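PDB 5Z87: EmGH1 from Erythrobacter marinus, which probably hydrolyses beta-glucosidic bonds, as expected of a family 3 glycoside hydrolase. Local coordinates for residues Gly638-Gly646 / Arg718-Arg726; Ile252-Val260 / Gly751-Leu759. One frame throughout, in Å; residues are numbered along the deposited sequence.

In the fold
Contacts 1 and 2 tie the fibronectin type III-like domain to the two other family 3 domains. Contact 1 joins it to the C-terminal domain, contact 2 to the N-terminal domain. Their centres lie 14 Å apart. They meet where R720 CD packs 3.9 Å from Y752 CD1, and where R718 NH1 lies 3.4 Å from V255 CG2. Both border the magnesium site of D713 and I715: the side chains of R720 and Y752 come within about 3 Å and 5 Å of that of D713, by nearest atoms. None of their residues lines the dithiothreitol pocket. Both also touch the second subunit.

Contact 1 (Gly638-Gly646 / Arg718-Arg726); sequences GYYYQKPTG and RARPIKEMR
Y640 holds CG between its own backbone N and carbonyl carbon (chi1 80°), which swings the phenol across to M725. K643 bends at chi2 and chi4, which brings its amine back to A719. The hydroxyl O of Y640 accepts the M725 N-H at 2.7 Å (159°), with the donor at the ring edge, and also bonds to D200. Two bonds thus fix the end of this phenol. Along the same ring edge, K723 CG lies 3.8 Å from Y640 CD2. One ring face carries Y641 CD1, set off toward the rim, and F662 also stacks on Y640.

Y641 is the centre of an inverse gamma turn, and its CB rests 3.8 Å from P721 CB. The next carbonyl, Q642 O, receives the I722 N-H at 2.8 Å, nearly end-on to the C=O. P721 CA adds a C-H contact to the same oxygen. K643 NZ meets A719 O at 3.0 Å from above the carbonyl plane. Its charge pairs with E283 of the second subunit. P644 CA packs 3.6 Å from I722 CG2.

Within 718-726, E724 OE1 forms a salt bridge with R720 NH2 at 2.8 Å, and OE2 one with R726 NH2, whose hydrogen bond is weak. The CB atoms of R720 and E724 point away from the loop. R720 also forms a salt bridge with D713, a magnesium ligand. Here a loop of the family 3 C-terminal domain lies against the chain leading into edge strand 724-733 of the fibronectin type III-like domain, forming a domain interface.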
loop_
_atom_site.group_PDB
_atom_site.type_symbol
_atom_site.label_atom_id
_atom_site.label_comp_id
_atom_site.label_asym_id
_atom_site.label_seq_id
_atom_site.Cartn_x
_atom_site.Cartn_y
_atom_site.Cartn_z
ATOM N N GLY A 638 3.410 -7.153 -5.099
ATOM C CA GLY A 638 4.214 -8.304 -5.437
ATOM C C GLY A 638 5.344 -8.075 -6.421
ATOM O O GLY A 638 5.957 -9.045 -6.872
ATOM N N TYR A 639 5.655 -6.821 -6.746
ATOM C CA TYR A 639 6.720 -6.562 -7.702
ATOM C C TYR A 639 8.024 -7.188 -7.213
ATOM O O TYR A 639 8.313 -7.221 -6.011
ATOM C CB TYR A 639 6.879 -5.052 -7.944
ATOM C CG TYR A 639 7.099 -4.224 -6.690
ATOM C CD1 TYR A 639 8.368 -4.106 -6.124
ATOM C CD2 TYR A 639 6.040 -3.548 -6.083
ATOM C CE1 TYR A 639 8.577 -3.354 -4.979
ATOM C CE2 TYR A 639 6.232 -2.791 -4.946
ATOM C CZ TYR A 639 7.505 -2.693 -4.388
ATOM O OH TYR A 639 7.710 -1.944 -3.233
ATOM N N TYR A 640 8.819 -7.683 -8.170
ATOM C CA TYR A 640 9.909 -8.608 -7.855
ATOM C C TYR A 640 11.022 -7.960 -7.032
ATOM O O TYR A 640 11.668 -8.656 -6.246
ATOM C CB TYR A 640 10.506 -9.213 -9.146
ATOM C CG TYR A 640 11.477 -8.297 -9.870
ATOM C CD1 TYR A 640 11.038 -7.410 -10.853
ATOM C CD2 TYR A 640 12.836 -8.309 -9.558
ATOM C CE1 TYR A 640 11.936 -6.567 -11.509
ATOM C CE2 TYR A 640 13.723 -7.466 -10.182
ATOM C CZ TYR A 640 13.274 -6.599 -11.154
ATOM O OH TYR A 640 14.186 -5.774 -11.757
ATOM N N TYR A 641 11.293 -6.658 -7.214
ATOM C CA TYR A 641 12.484 -6.068 -6.597
ATOM C C TYR A 641 12.193 -5.672 -5.157
ATOM O O TYR A 641 12.415 -4.519 -4.765
ATOM C CB TYR A 641 13.026 -4.864 -7.406
ATOM C CG TYR A 641 11.949 -3.915 -7.873
ATOM C CD1 TYR A 641 11.207 -4.193 -9.023
ATOM C CD2 TYR A 641 11.660 -2.749 -7.168
ATOM C CE1 TYR A 641 10.210 -3.343 -9.445
ATOM C CE2 TYR A 641 10.653 -1.890 -7.583
ATOM C CZ TYR A 641 9.937 -2.187 -8.727
ATOM O OH TYR A 641 8.941 -1.339 -9.168
ATOM N N GLN A 642 11.690 -6.631 -4.369
ATOM C CA GLN A 642 11.402 -6.387 -2.965
ATOM C C GLN A 642 12.692 -6.095 -2.208
ATOM O O GLN A 642 13.773 -6.552 -2.581
ATOM C CB GLN A 642 10.702 -7.598 -2.337
ATOM C CG GLN A 642 9.342 -7.943 -2.946
ATOM C CD GLN A 642 8.286 -6.923 -2.585
ATOM O OE1 GLN A 642 8.163 -6.530 -1.427
ATOM N NE2 GLN A 642 7.532 -6.461 -3.583
ATOM N N LYS A 643 12.563 -5.336 -1.122
ATOM C CA LYS A 643 13.613 -5.245 -0.120
ATOM C C LYS A 643 13.780 -6.628 0.503
ATOM O O LYS A 643 12.899 -7.472 0.319
ATOM C CB LYS A 643 13.240 -4.188 0.923
ATOM C CG LYS A 643 13.075 -2.788 0.359
ATOM C CD LYS A 643 14.349 -2.341 -0.347
ATOM C CE LYS A 643 14.356 -0.833 -0.580
ATOM N NZ LYS A 643 14.413 -0.164 0.741
ATOM N N PRO A 644 14.863 -6.915 1.237
ATOM C CA PRO A 644 14.974 -8.239 1.882
ATOM C C PRO A 644 13.810 -8.573 2.789
ATOM O O PRO A 644 13.528 -9.758 3.002
ATOM C CB PRO A 644 16.269 -8.138 2.686
ATOM C CG PRO A 644 17.072 -7.077 1.976
ATOM C CD PRO A 644 16.073 -6.094 1.438
ATOM N N THR A 645 13.111 -7.576 3.320
ATOM C CA THR A 645 11.973 -7.823 4.183
ATOM C C THR A 645 10.638 -7.741 3.456
ATOM O O THR A 645 9.604 -7.989 4.072
ATOM C CB THR A 645 11.978 -6.812 5.326
ATOM O OG1 THR A 645 12.124 -5.488 4.781
ATOM C CG2 THR A 645 13.114 -7.107 6.278
ATOM N N GLY A 646 10.633 -7.349 2.182
ATOM C CA GLY A 646 9.375 -7.039 1.523
ATOM C C GLY A 646 8.441 -8.232 1.472
ATOM O O GLY A 646 7.247 -8.116 1.748
ATOM N N ARG A 718 21.782 2.100 2.608
ATOM C CA ARG A 718 20.346 1.881 2.723
ATOM C C ARG A 718 19.985 0.533 2.111
ATOM O O ARG A 718 20.579 0.114 1.111
ATOM C CB ARG A 718 19.565 2.991 2.039
ATOM C CG ARG A 718 19.742 4.294 2.759
ATOM C CD ARG A 718 18.632 5.234 2.518
ATOM N NE ARG A 718 18.867 6.477 3.230
ATOM C CZ ARG A 718 17.916 7.324 3.598
ATOM N NH1 ARG A 718 16.627 7.060 3.340
ATOM N NH2 ARG A 718 18.263 8.441 4.226
ATOM N N ALA A 719 19.018 -0.149 2.722
ATOM C CA ALA A 719 18.637 -1.481 2.266
ATOM C C ALA A 719 18.154 -1.444 0.819
ATOM O O ALA A 719 17.326 -0.610 0.451
ATOM C CB ALA A 719 17.549 -2.036 3.170
ATOM N N ARG A 720 18.660 -2.356 0.005
ATOM C CA ARG A 720 18.379 -2.389 -1.420
ATOM C C ARG A 720 17.666 -3.682 -1.790
ATOM O O ARG A 720 17.674 -4.647 -1.015
ATOM C CB ARG A 720 19.684 -2.250 -2.215
ATOM C CG ARG A 720 20.315 -0.884 -2.033
ATOM C CD ARG A 720 21.496 -0.684 -2.925
ATOM N NE ARG A 720 21.197 -0.890 -4.344
ATOM C CZ ARG A 720 22.099 -0.718 -5.310
ATOM N NH1 ARG A 720 23.333 -0.337 -4.994
ATOM N NH2 ARG A 720 21.781 -0.939 -6.581
ATOM N N PRO A 721 17.037 -3.739 -2.964
ATOM C CA PRO A 721 16.240 -4.922 -3.306
ATOM C C PRO A 721 17.083 -6.186 -3.357
ATOM O O PRO A 721 18.305 -6.150 -3.520
ATOM C CB PRO A 721 15.664 -4.579 -4.687
ATOM C CG PRO A 721 15.609 -3.105 -4.692
ATOM C CD PRO A 721 16.881 -2.683 -3.983
ATOM N N ILE A 722 16.403 -7.324 -3.201
ATOM C CA ILE A 722 17.087 -8.609 -3.296
ATOM C C ILE A 722 17.557 -8.894 -4.716
ATOM O O ILE A 722 18.431 -9.746 -4.906
ATOM C CB ILE A 722 16.182 -9.753 -2.798
ATOM C CG1 ILE A 722 14.967 -9.909 -3.715
ATOM C CG2 ILE A 722 15.735 -9.496 -1.382
ATOM C CD1 ILE A 722 13.986 -10.971 -3.238
ATOM N N LYS A 723 16.990 -8.217 -5.719
ATOM C CA LYS A 723 17.501 -8.273 -7.082
ATOM C C LYS A 723 16.903 -7.123 -7.879
ATOM O O LYS A 723 15.777 -6.698 -7.627
ATOM C CB LYS A 723 17.192 -9.613 -7.758
ATOM C CG LYS A 723 15.734 -9.967 -7.741
ATOM C CD LYS A 723 15.497 -11.280 -8.449
ATOM C CE LYS A 723 15.988 -12.446 -7.623
ATOM N NZ LYS A 723 14.946 -13.531 -7.617
ATOM N N GLU A 724 17.685 -6.623 -8.836
ATOM C CA GLU A 724 17.347 -5.444 -9.636
ATOM C C GLU A 724 17.808 -5.681 -11.062
ATOM O O GLU A 724 19.013 -5.845 -11.292
ATOM C CB GLU A 724 18.034 -4.183 -9.102
ATOM C CG GLU A 724 18.346 -4.207 -7.632
ATOM C CD GLU A 724 18.848 -2.873 -7.123
ATOM O OE1 GLU A 724 19.818 -2.866 -6.332
ATOM O OE2 GLU A 724 18.264 -1.838 -7.515
ATOM N N MET A 725 16.877 -5.669 -12.013
ATOM C CA MET A 725 17.264 -5.851 -13.406
ATOM C C MET A 725 18.165 -4.708 -13.866
ATOM O O MET A 725 17.884 -3.530 -13.612
ATOM C CB MET A 725 16.036 -5.940 -14.304
ATOM C CG MET A 725 16.389 -5.872 -15.781
ATOM S SD MET A 725 14.997 -6.278 -16.865
ATOM C CE MET A 725 15.142 -8.065 -16.933
ATOM N N ARG A 726 19.269 -5.071 -14.521
ATOM C CA ARG A 726 20.207 -4.107 -15.069
ATOM C C ARG A 726 20.485 -4.309 -16.552
ATOM O O ARG A 726 21.183 -3.479 -17.138
ATOM C CB ARG A 726 21.535 -4.142 -14.293
ATOM C CG ARG A 726 21.435 -3.595 -12.866
ATOM C CD ARG A 726 21.030 -2.135 -12.918
ATOM N NE ARG A 726 20.961 -1.480 -11.614
ATOM C CZ ARG A 726 19.839 -1.331 -10.916
ATOM N NH1 ARG A 726 18.704 -1.834 -11.378
ATOM N NH2 ARG A 726 19.850 -0.704 -9.741
#

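Contact 2 (Ile252-Val260 / Gly751-Leu759). With EDO (1,2-ethanediol), chain K.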
loop_
_atom_site.group_PDB
_atom_site.type_symbol
_atom_site.label_atom_id
_atom_site.label_comp_id
_atom_site.label_asym_id
_atom_site.label_seq_id
_atom_site.Cartn_x
_atom_site.Cartn_y
_atom_site.Cartn_z
ATOM N N ILE A 252 5.759 7.642 -1.223
ATOM C CA ILE A 252 7.047 7.413 -1.863
ATOM C C ILE A 252 8.096 8.192 -1.079
ATOM O O ILE A 252 8.002 9.418 -0.966
ATOM C CB ILE A 252 7.027 7.848 -3.340
ATOM C CG1 ILE A 252 5.826 7.219 -4.055
ATOM C CG2 ILE A 252 8.319 7.455 -4.046
ATOM C CD1 ILE A 252 5.659 7.644 -5.514
ATOM N N GLY A 253 9.059 7.479 -0.499
ATOM C CA GLY A 253 10.189 8.102 0.149
ATOM C C GLY A 253 11.156 8.677 -0.873
ATOM O O GLY A 253 11.097 8.347 -2.070
ATOM N N PRO A 254 12.063 9.554 -0.426
ATOM C CA PRO A 254 12.985 10.196 -1.386
ATOM C C PRO A 254 13.964 9.235 -2.041
ATOM O O PRO A 254 14.284 9.418 -3.219
ATOM C CB PRO A 254 13.707 11.254 -0.537
ATOM C CG PRO A 254 13.489 10.818 0.903
ATOM C CD PRO A 254 12.143 10.161 0.915
ATOM N N VAL A 255 14.434 8.202 -1.343
ATOM C CA VAL A 255 15.349 7.268 -1.987
ATOM C C VAL A 255 14.601 6.383 -2.974
ATOM O O VAL A 255 15.058 6.160 -4.103
ATOM C CB VAL A 255 16.103 6.443 -0.931
ATOM C CG1 VAL A 255 17.020 5.456 -1.604
ATOM C CG2 VAL A 255 16.899 7.374 -0.018
ATOM N N GLU A 256 13.438 5.873 -2.566
ATOM C CA GLU A 256 12.554 5.169 -3.488
ATOM C C GLU A 256 12.263 6.025 -4.726
ATOM O O GLU A 256 12.384 5.557 -5.862
ATOM C CB GLU A 256 11.260 4.795 -2.760
ATOM C CG GLU A 256 10.228 4.088 -3.633
ATOM C CD GLU A 256 8.881 3.925 -2.938
ATOM O OE1 GLU A 256 8.668 4.572 -1.899
ATOM O OE2 GLU A 256 8.029 3.150 -3.433
ATOM N N MET A 257 11.920 7.299 -4.518
ATOM C CA MET A 257 11.644 8.191 -5.644
ATOM C C MET A 257 12.839 8.294 -6.592
ATOM O O MET A 257 12.679 8.241 -7.816
ATOM C CB MET A 257 11.247 9.570 -5.121
ATOM C CG MET A 257 11.065 10.603 -6.206
ATOM S SD MET A 257 9.597 10.371 -7.231
ATOM C CE MET A 257 8.288 10.823 -6.115
ATOM N N GLN A 258 14.051 8.374 -6.041
ATOM C CA GLN A 258 15.251 8.510 -6.857
ATOM C C GLN A 258 15.590 7.233 -7.622
ATOM O O GLN A 258 16.134 7.309 -8.731
ATOM C CB GLN A 258 16.439 8.919 -5.974
ATOM C CG GLN A 258 16.472 10.417 -5.629
ATOM C CD GLN A 258 16.822 11.285 -6.840
ATOM O OE1 GLN A 258 17.462 10.821 -7.775
ATOM N NE2 GLN A 258 16.404 12.541 -6.819
ATOM N N ASN A 259 15.293 6.057 -7.063
ATOM C CA ASN A 259 15.748 4.810 -7.666
ATOM C C ASN A 259 14.645 3.960 -8.280
ATOM O O ASN A 259 14.965 3.009 -9.004
ATOM C CB ASN A 259 16.514 3.971 -6.631
ATOM C CG ASN A 259 17.711 4.715 -6.071
ATOM O OD1 ASN A 259 18.800 4.629 -6.613
ATOM N ND2 ASN A 259 17.509 5.447 -4.977
ATOM N N VAL A 260 13.370 4.253 -8.012
ATOM C CA VAL A 260 12.247 3.530 -8.621
ATOM C C VAL A 260 11.531 4.396 -9.643
ATOM O O VAL A 260 11.440 4.040 -10.817
ATOM C CB VAL A 260 11.253 3.017 -7.553
ATOM C CG1 VAL A 260 10.065 2.351 -8.225
ATOM C CG2 VAL A 260 11.919 2.063 -6.585
ATOM N N GLY A 751 25.649 1.160 -7.976
ATOM C CA GLY A 751 25.348 2.056 -6.888
ATOM C C GLY A 751 23.877 2.409 -6.853
ATOM O O GLY A 751 23.049 1.836 -7.560
ATOM N N TYR A 752 23.549 3.376 -6.001
ATOM C CA TYR A 752 22.180 3.857 -5.900
ATOM C C TYR A 752 22.238 5.326 -5.528
ATOM O O TYR A 752 23.252 5.810 -5.025
ATOM C CB TYR A 752 21.370 3.046 -4.877
ATOM C CG TYR A 752 21.648 3.415 -3.439
ATOM C CD1 TYR A 752 22.775 2.946 -2.778
ATOM C CD2 TYR A 752 20.776 4.234 -2.744
ATOM C CE1 TYR A 752 23.026 3.303 -1.452
ATOM C CE2 TYR A 752 21.010 4.584 -1.427
ATOM C CZ TYR A 752 22.126 4.120 -0.786
ATOM O OH TYR A 752 22.330 4.498 0.526
ATOM N N ARG A 753 21.138 6.031 -5.781
ATOM C CA ARG A 753 21.065 7.467 -5.544
ATOM C C ARG A 753 20.515 7.753 -4.156
ATOM O O ARG A 753 19.535 7.129 -3.736
ATOM C CB ARG A 753 20.194 8.128 -6.609
ATOM C CG ARG A 753 20.782 7.978 -8.003
ATOM C CD ARG A 753 20.188 8.989 -8.976
ATOM N NE ARG A 753 20.765 8.789 -10.293
ATOM C CZ ARG A 753 21.840 9.436 -10.738
ATOM N NH1 ARG A 753 22.437 10.347 -9.978
ATOM N NH2 ARG A 753 22.319 9.169 -11.943
ATOM N N ASP A 754 21.152 8.684 -3.438
ATOM C CA ASP A 754 20.672 9.060 -2.112
ATOM C C ASP A 754 19.457 9.980 -2.243
ATOM O O ASP A 754 18.969 10.254 -3.345
ATOM C CB ASP A 754 21.798 9.681 -1.279
ATOM C CG ASP A 754 22.249 11.072 -1.776
ATOM O OD1 ASP A 754 21.494 11.808 -2.457
ATOM O OD2 ASP A 754 23.395 11.442 -1.439
ATOM N N ALA A 755 18.966 10.497 -1.112
ATOM C CA ALA A 755 17.736 11.284 -1.142
ATOM C C ALA A 755 17.889 12.569 -1.944
ATOM O O ALA A 755 16.878 13.145 -2.364
ATOM C CB ALA A 755 17.271 11.596 0.284
ATOM N N ASP A 756 19.124 13.015 -2.193
ATOM C CA ASP A 756 19.386 14.216 -2.985
ATOM C C ASP A 756 19.669 13.926 -4.455
ATOM O O ASP A 756 19.829 14.870 -5.233
ATOM C CB ASP A 756 20.564 14.992 -2.391
ATOM C CG ASP A 756 20.359 15.326 -0.929
ATOM O OD1 ASP A 756 19.217 15.682 -0.558
ATOM O OD2 ASP A 756 21.337 15.225 -0.151
ATOM N N GLY A 757 19.730 12.655 -4.859
ATOM C CA GLY A 757 20.044 12.309 -6.234
ATOM C C GLY A 757 21.502 12.009 -6.497
ATOM O O GLY A 757 21.880 11.798 -7.655
ATOM N N LYS A 758 22.330 11.979 -5.462
ATOM C CA LYS A 758 23.752 11.737 -5.623
ATOM C C LYS A 758 24.018 10.240 -5.712
ATOM O O LYS A 758 23.581 9.470 -4.848
ATOM C CB LYS A 758 24.511 12.356 -4.447
ATOM C CG LYS A 758 26.030 12.281 -4.526
ATOM C CD LYS A 758 26.609 12.546 -3.146
ATOM C CE LYS A 758 28.116 12.388 -3.125
ATOM N NZ LYS A 758 28.623 12.281 -1.727
ATOM N N LEU A 759 24.747 9.829 -6.746
ATOM C CA LEU A 759 25.055 8.416 -6.916
ATOM C C LEU A 759 26.085 7.970 -5.884
ATOM O O LEU A 759 27.201 8.493 -5.847
ATOM C CB LEU A 759 25.562 8.157 -8.327
ATOM C CG LEU A 759 25.939 6.707 -8.629
ATOM C CD1 LEU A 759 24.704 5.776 -8.659
ATOM C CD2 LEU A 759 26.684 6.671 -9.953
HETATM C C1 EDO K . 21.544 14.904 -9.007
HETATM O O1 EDO K . 21.800 15.087 -7.609
HETATM C C2 EDO K . 22.824 15.234 -9.769
HETATM O O2 EDO K . 23.592 14.042 -9.991
HETATM O O HOH W 1 14.058 12.492 -3.898
HETATM O O HOH W 2 15.791 14.386 -4.477
#
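The amide of N259 lies nearly in plane with R753 O and pairs with both N and O of that residue. G757 CA lies over one face of the Q258 amide, 3.4 Å from Q258 OE1. The ring of Y752 has N259 ND2 and V255 CG1 at its edge, with the N259 amide turned 46° from the ring plane. The guanidinium of R753 has G757 C at its edge. The fold here is one side of the short helix 254-261, from the TIM-barrel domain, set against a beta hairpin of the fibronectin type III-like domain. That hairpin closes with a type I turn, D754 to G757, and a G1 bulge at G757.

R753 N donates to N259 OD1 at 2.9 Å, on a lone pair. N259 ND2 returns a bond of 2.9 Å to R753 O, also on a lone pair. The same ND2 bonds V255 O, one turn back in the helix, which holds the amide at a fixed rotation. With an alanine in place of N259, R753 N and O would probably lose their side-chain partners across the contact, and V255 O its extra donor.

Q258 bends at chi2 (-71°), bringing its amide over G757. Its NE2 reaches A755 O through a water. P254 CB touches A755 CB at 3.7 Å. D754 OD1 makes an Asx turn with D756 N. Within the hairpin, R753 NH1 bonds G757 O at 2.8 Å, with that oxygen in the guanidinium plane.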